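Local coordinates for embryonic developmental protein tofu-6 (Caenorhabditis elegans, PDB 7OCX) that probably serves piRNA (21U-RNA) biogenesis as a subunit of the PETISCO complex, its RNA recognition motif domain binding that of PID-3, at residues Trp31-Phe34 with His35-Asn39; Met65-Ala68 with Asp69-Val73. All coordinates share one frame; numbering follows the deposited sequence.

Contact 1: Trp31-Phe34 with His35-Asn39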
loop_
_atom_site.group_PDB
_atom_site.type_symbol
_atom_site.label_atom_id
_atom_site.label_comp_id
_atom_site.label_asym_id
_atom_site.label_seq_id
_atom_site.Cartn_x
_atom_site.Cartn_y
_atom_site.Cartn_z
ATOM N N TRP C 31 -11.997 9.592 -21.754
ATOM C CA TRP C 31 -10.594 9.949 -21.565
ATOM C C TRP C 31 -10.388 11.458 -21.504
ATOM O O TRP C 31 -9.530 11.926 -20.753
ATOM C CB TRP C 31 -9.712 9.342 -22.642
ATOM C CG TRP C 31 -9.533 7.888 -22.488
ATOM C CD1 TRP C 31 -10.135 6.908 -23.226
ATOM C CD2 TRP C 31 -8.742 7.210 -21.494
ATOM N NE1 TRP C 31 -9.742 5.673 -22.788
ATOM C CE2 TRP C 31 -8.899 5.828 -21.714
ATOM C CE3 TRP C 31 -7.913 7.638 -20.446
ATOM C CZ2 TRP C 31 -8.243 4.869 -20.947
ATOM C CZ3 TRP C 31 -7.278 6.689 -19.662
ATOM C CH2 TRP C 31 -7.454 5.319 -19.904
ATOM N N ASN C 32 -11.166 12.245 -22.253
ATOM C CA ASN C 32 -11.077 13.700 -22.115
ATOM C C ASN C 32 -11.424 14.130 -20.690
ATOM O O ASN C 32 -10.732 14.962 -20.088
ATOM C CB ASN C 32 -12.023 14.368 -23.114
ATOM C CG ASN C 32 -11.661 14.052 -24.542
ATOM O OD1 ASN C 32 -12.489 13.544 -25.299
ATOM N ND2 ASN C 32 -10.432 14.375 -24.932
ATOM N N LEU C 33 -12.521 13.588 -20.159
ATOM C CA LEU C 33 -12.961 13.881 -18.799
ATOM C C LEU C 33 -11.911 13.452 -17.782
ATOM O O LEU C 33 -11.588 14.190 -16.840
ATOM C CB LEU C 33 -14.291 13.165 -18.551
ATOM C CG LEU C 33 -14.982 13.428 -17.217
ATOM C CD1 LEU C 33 -15.277 14.903 -17.031
ATOM C CD2 LEU C 33 -16.260 12.612 -17.122
ATOM N N PHE C 34 -11.372 12.248 -17.956
ATOM C CA PHE C 34 -10.304 11.782 -17.079
ATOM C C PHE C 34 -9.141 12.774 -17.058
ATOM O O PHE C 34 -8.601 13.098 -15.992
ATOM C CB PHE C 34 -9.851 10.388 -17.539
ATOM C CG PHE C 34 -8.517 9.979 -17.003
ATOM C CD1 PHE C 34 -8.405 9.422 -15.736
ATOM C CD2 PHE C 34 -7.373 10.151 -17.769
ATOM C CE1 PHE C 34 -7.173 9.052 -15.231
ATOM C CE2 PHE C 34 -6.136 9.796 -17.275
ATOM C CZ PHE C 34 -6.030 9.241 -15.998
ATOM N N HIS C 35 -8.745 13.269 -18.238
ATOM C CA HIS C 35 -7.565 14.133 -18.302
ATOM C C HIS C 35 -7.791 15.409 -17.495
ATOM O O HIS C 35 -6.872 15.917 -16.844
ATOM C CB HIS C 35 -7.192 14.513 -19.745
ATOM C CG HIS C 35 -6.645 13.384 -20.572
ATOM N ND1 HIS C 35 -5.892 12.358 -20.043
ATOM C CD2 HIS C 35 -6.663 13.180 -21.915
ATOM C CE1 HIS C 35 -5.536 11.527 -21.010
ATOM N NE2 HIS C 35 -5.980 12.010 -22.159
ATOM N N VAL C 36 -9.000 15.964 -17.560
ATOM C CA VAL C 36 -9.278 17.179 -16.808
ATOM C C VAL C 36 -9.120 16.935 -15.318
ATOM O O VAL C 36 -8.538 17.760 -14.603
ATOM C CB VAL C 36 -10.679 17.723 -17.132
ATOM C CG1 VAL C 36 -11.067 18.788 -16.098
ATOM C CG2 VAL C 36 -10.674 18.275 -18.531
ATOM N N PHE C 37 -9.655 15.814 -14.820
ATOM C CA PHE C 37 -9.628 15.577 -13.382
ATOM C C PHE C 37 -8.304 15.009 -12.911
ATOM O O PHE C 37 -7.915 15.237 -11.762
ATOM C CB PHE C 37 -10.816 14.706 -12.977
ATOM C CG PHE C 37 -12.067 15.496 -12.896
ATOM C CD1 PHE C 37 -12.769 15.827 -14.032
ATOM C CD2 PHE C 37 -12.468 16.024 -11.676
ATOM C CE1 PHE C 37 -13.882 16.640 -13.955
ATOM C CE2 PHE C 37 -13.590 16.821 -11.592
ATOM C CZ PHE C 37 -14.295 17.129 -12.737
ATOM N N GLN C 38 -7.563 14.340 -13.779
ATOM C CA GLN C 38 -6.245 13.872 -13.385
ATOM C C GLN C 38 -5.316 15.007 -12.960
ATOM O O GLN C 38 -4.358 14.771 -12.214
ATOM C CB GLN C 38 -5.599 13.112 -14.532
ATOM C CG GLN C 38 -4.694 12.034 -14.075
ATOM C CD GLN C 38 -3.646 11.730 -15.115
ATOM O OE1 GLN C 38 -3.700 12.244 -16.234
ATOM N NE2 GLN C 38 -2.677 10.904 -14.751
ATOM N N ASN C 39 -5.515 16.224 -13.478
ATOM C CA ASN C 39 -4.647 17.328 -13.072
ATOM C C ASN C 39 -4.757 17.653 -11.589
ATOM O O ASN C 39 -3.882 18.340 -11.049
ATOM C CB ASN C 39 -4.949 18.597 -13.871
ATOM C CG ASN C 39 -4.605 18.496 -15.342
ATOM O OD1 ASN C 39 -3.614 17.871 -15.729
ATOM N ND2 ASN C 39 -5.451 19.084 -16.179
#

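Contact 2: Met65-Ala68 with Asp69-Val73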
loop_
_atom_site.group_PDB
_atom_site.type_symbol
_atom_site.label_atom_id
_atom_site.label_comp_id
_atom_site.label_asym_id
_atom_site.label_seq_id
_atom_site.Cartn_x
_atom_site.Cartn_y
_atom_site.Cartn_z
ATOM N N MET C 65 -9.415 9.287 -6.334
ATOM C CA MET C 65 -8.870 8.180 -5.561
ATOM C C MET C 65 -8.947 8.437 -4.063
ATOM O O MET C 65 -8.943 7.482 -3.278
ATOM C CB MET C 65 -7.424 7.920 -5.973
ATOM C CG MET C 65 -6.890 6.680 -5.336
ATOM S SD MET C 65 -7.411 5.127 -6.049
ATOM C CE MET C 65 -7.503 5.475 -7.801
ATOM N N SER C 66 -9.004 9.694 -3.653
ATOM C CA SER C 66 -9.016 10.011 -2.234
ATOM C C SER C 66 -9.757 11.316 -2.020
ATOM O O SER C 66 -9.908 12.125 -2.936
ATOM C CB SER C 66 -7.583 10.064 -1.697
ATOM O OG SER C 66 -6.932 11.252 -2.117
ATOM N N VAL C 67 -10.246 11.493 -0.793
ATOM C CA VAL C 67 -10.952 12.722 -0.435
ATOM C C VAL C 67 -10.023 13.916 -0.595
ATOM O O VAL C 67 -10.437 14.997 -1.035
ATOM C CB VAL C 67 -11.509 12.604 1.000
ATOM C CG1 VAL C 67 -12.060 13.924 1.508
ATOM C CG2 VAL C 67 -12.575 11.518 1.021
ATOM N N ALA C 68 -8.742 13.723 -0.279
ATOM C CA ALA C 68 -7.758 14.781 -0.467
ATOM C C ALA C 68 -7.679 15.230 -1.927
ATOM O O ALA C 68 -7.585 16.432 -2.197
ATOM C CB ALA C 68 -6.394 14.308 0.042
ATOM N N ASP C 69 -7.717 14.290 -2.875
ATOM C CA ASP C 69 -7.779 14.666 -4.294
ATOM C C ASP C 69 -9.063 15.423 -4.606
ATOM O O ASP C 69 -9.051 16.412 -5.352
ATOM C CB ASP C 69 -7.707 13.428 -5.186
ATOM C CG ASP C 69 -6.395 12.682 -5.084
ATOM O OD1 ASP C 69 -5.363 13.328 -4.822
ATOM O OD2 ASP C 69 -6.426 11.436 -5.252
ATOM N N ALA C 70 -10.196 14.928 -4.095
ATOM C CA ALA C 70 -11.482 15.575 -4.326
ATOM C C ALA C 70 -11.530 16.961 -3.707
ATOM O O ALA C 70 -12.191 17.858 -4.245
ATOM C CB ALA C 70 -12.610 14.714 -3.758
ATOM N N ASP C 71 -10.859 17.155 -2.567
ATOM C CA ASP C 71 -10.779 18.494 -1.994
ATOM C C ASP C 71 -9.960 19.432 -2.883
ATOM O O ASP C 71 -10.316 20.607 -3.039
ATOM C CB ASP C 71 -10.193 18.453 -0.577
ATOM C CG ASP C 71 -11.183 17.912 0.456
ATOM O OD1 ASP C 71 -12.398 17.868 0.161
ATOM O OD2 ASP C 71 -10.773 17.632 1.596
ATOM N N GLU C 72 -8.860 18.936 -3.477
ATOM C CA GLU C 72 -8.097 19.773 -4.409
ATOM C C GLU C 72 -8.923 20.153 -5.634
ATOM O O GLU C 72 -8.691 21.208 -6.233
ATOM C CB GLU C 72 -6.801 19.080 -4.855
ATOM C CG GLU C 72 -5.822 18.705 -3.737
ATOM C CD GLU C 72 -4.653 19.689 -3.609
ATOM O OE1 GLU C 72 -4.117 19.839 -2.491
ATOM O OE2 GLU C 72 -4.247 20.290 -4.630
ATOM N N VAL C 73 -9.876 19.306 -6.037
ATOM C CA VAL C 73 -10.847 19.720 -7.044
ATOM C C VAL C 73 -11.732 20.830 -6.500
ATOM O O VAL C 73 -11.840 21.910 -7.096
ATOM C CB VAL C 73 -11.692 18.522 -7.516
ATOM C CG1 VAL C 73 -12.869 18.999 -8.348
ATOM C CG2 VAL C 73 -10.835 17.573 -8.319
#

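Contact 1: Trp31-Phe34 with His35-Asn39
Gln38 N reaches back to hydrogen-bond Phe34 O at 2.7 Å. The three i to i+4 bonds that precede it are longer: His35 N to Trp31 O, Val36 N to Asn32 O and Phe37 N to Leu33 O, the last at 3.2 Å. Trp31 O has a second neighbour, for the His35 ring lays one face against it, CG lying 3.2 Å from that oxygen. The turns belong to helix 30-38, the first helix of the RNA recognition motif, which packs on one face of the antiparallel sheet. Inward, Leu33 and Phe37 run side by side: Leu33 CD1 meets Phe37 CE1 at 3.8 Å, and both side chains rest on Val62 of strand 57-64. Phe34 leaves the helix with CG beside its own carbonyl carbon (chi1 162°), a setting that leans the ring along the helix toward Gln38. The extended Gln38 chain passes the CZ end of the ring, CD 3.6 Å from Phe34 CZ, with the amide plane 26° from that of the ring, while Gln38 CB lies over the rim of one face. Nearer the backbone, Phe34 CD2 lies 3.5 Å from His35 ND1, the two rings meeting obliquely. With only the methyl of an alanine in place of Phe34, the Gln38 chain would probably lose the ring it lies against, and a gap is likely to open beside Phe57 of the PID-3 chain. Phe57 of that chain meets the rings of both Trp31 and Phe34, while its Gln61 packs on Phe34 and Gln38.

Contact 2: Met65-Ala68 with Asp69-Val73
Ser66 OG is held from two directions by a single residue: it accepts from Asp69 N at 3.2 Å, with an N-H...O angle of 161°, and donates a weak bond of the same length to Asp69 OD2. This is the N-cap of helix 67-75, the second helix of the RNA recognition motif, and the serine hydroxyl takes up an amide of the first turn that has no carbonyl before it in the helix. Ser66 OG sits between its own backbone N and carbonyl carbon (chi1 75°), a position that turns the hydroxyl toward the coming turn. Asp69, with CG beside its own N, folds its carboxylate back toward the cap, where OD2 also lies 3.7 Å from Met65 CB. A negative group at this end would be expected to suit the helix dipole. The backbone then takes over: Ala70 N bonds to Ser66 O, Asp71 N to Val67 O at 2.7 Å, and Glu72 N to Ala68 O at 3.1 Å. Ala70 sits on the buried side of the turn, against Met64 and Phe19 of the sheet. Met65, just before the cap, joins Lys42 by backbone hydrogen bonding. Beyond the first turn, Asp71 stands alongside Val67, its carboxylate shared between Arg74 of the same chain and Arg73 of a PID-3 chain, each by a salt bridge. Asp72 of that PID-3 chain packs on Val67, whose CG1 lies 3.9 Å from Asp71 OD2.

Read from the N terminus, the two contacts come in series and neither encloses the other; each spans a single continuous run and closes no loop beyond a helical turn. After strand 18-25 the chain enters helix 30-38, where contact 1 lies, then runs through the antiparallel pair 43-51 and 57-64 before contact 2 opens helix 67-75. This is the beta-alpha-beta-beta-alpha-beta order of the RNA recognition motif, with an additional short strand, 81-84, ahead of 87-93. The contact centres are about 14 Å apart, yet the helices touch: Phe37 CE2 meets Val73 CG1 at 4.0 Å, so residues 31-39 and 65-73 share packing beside the sheet.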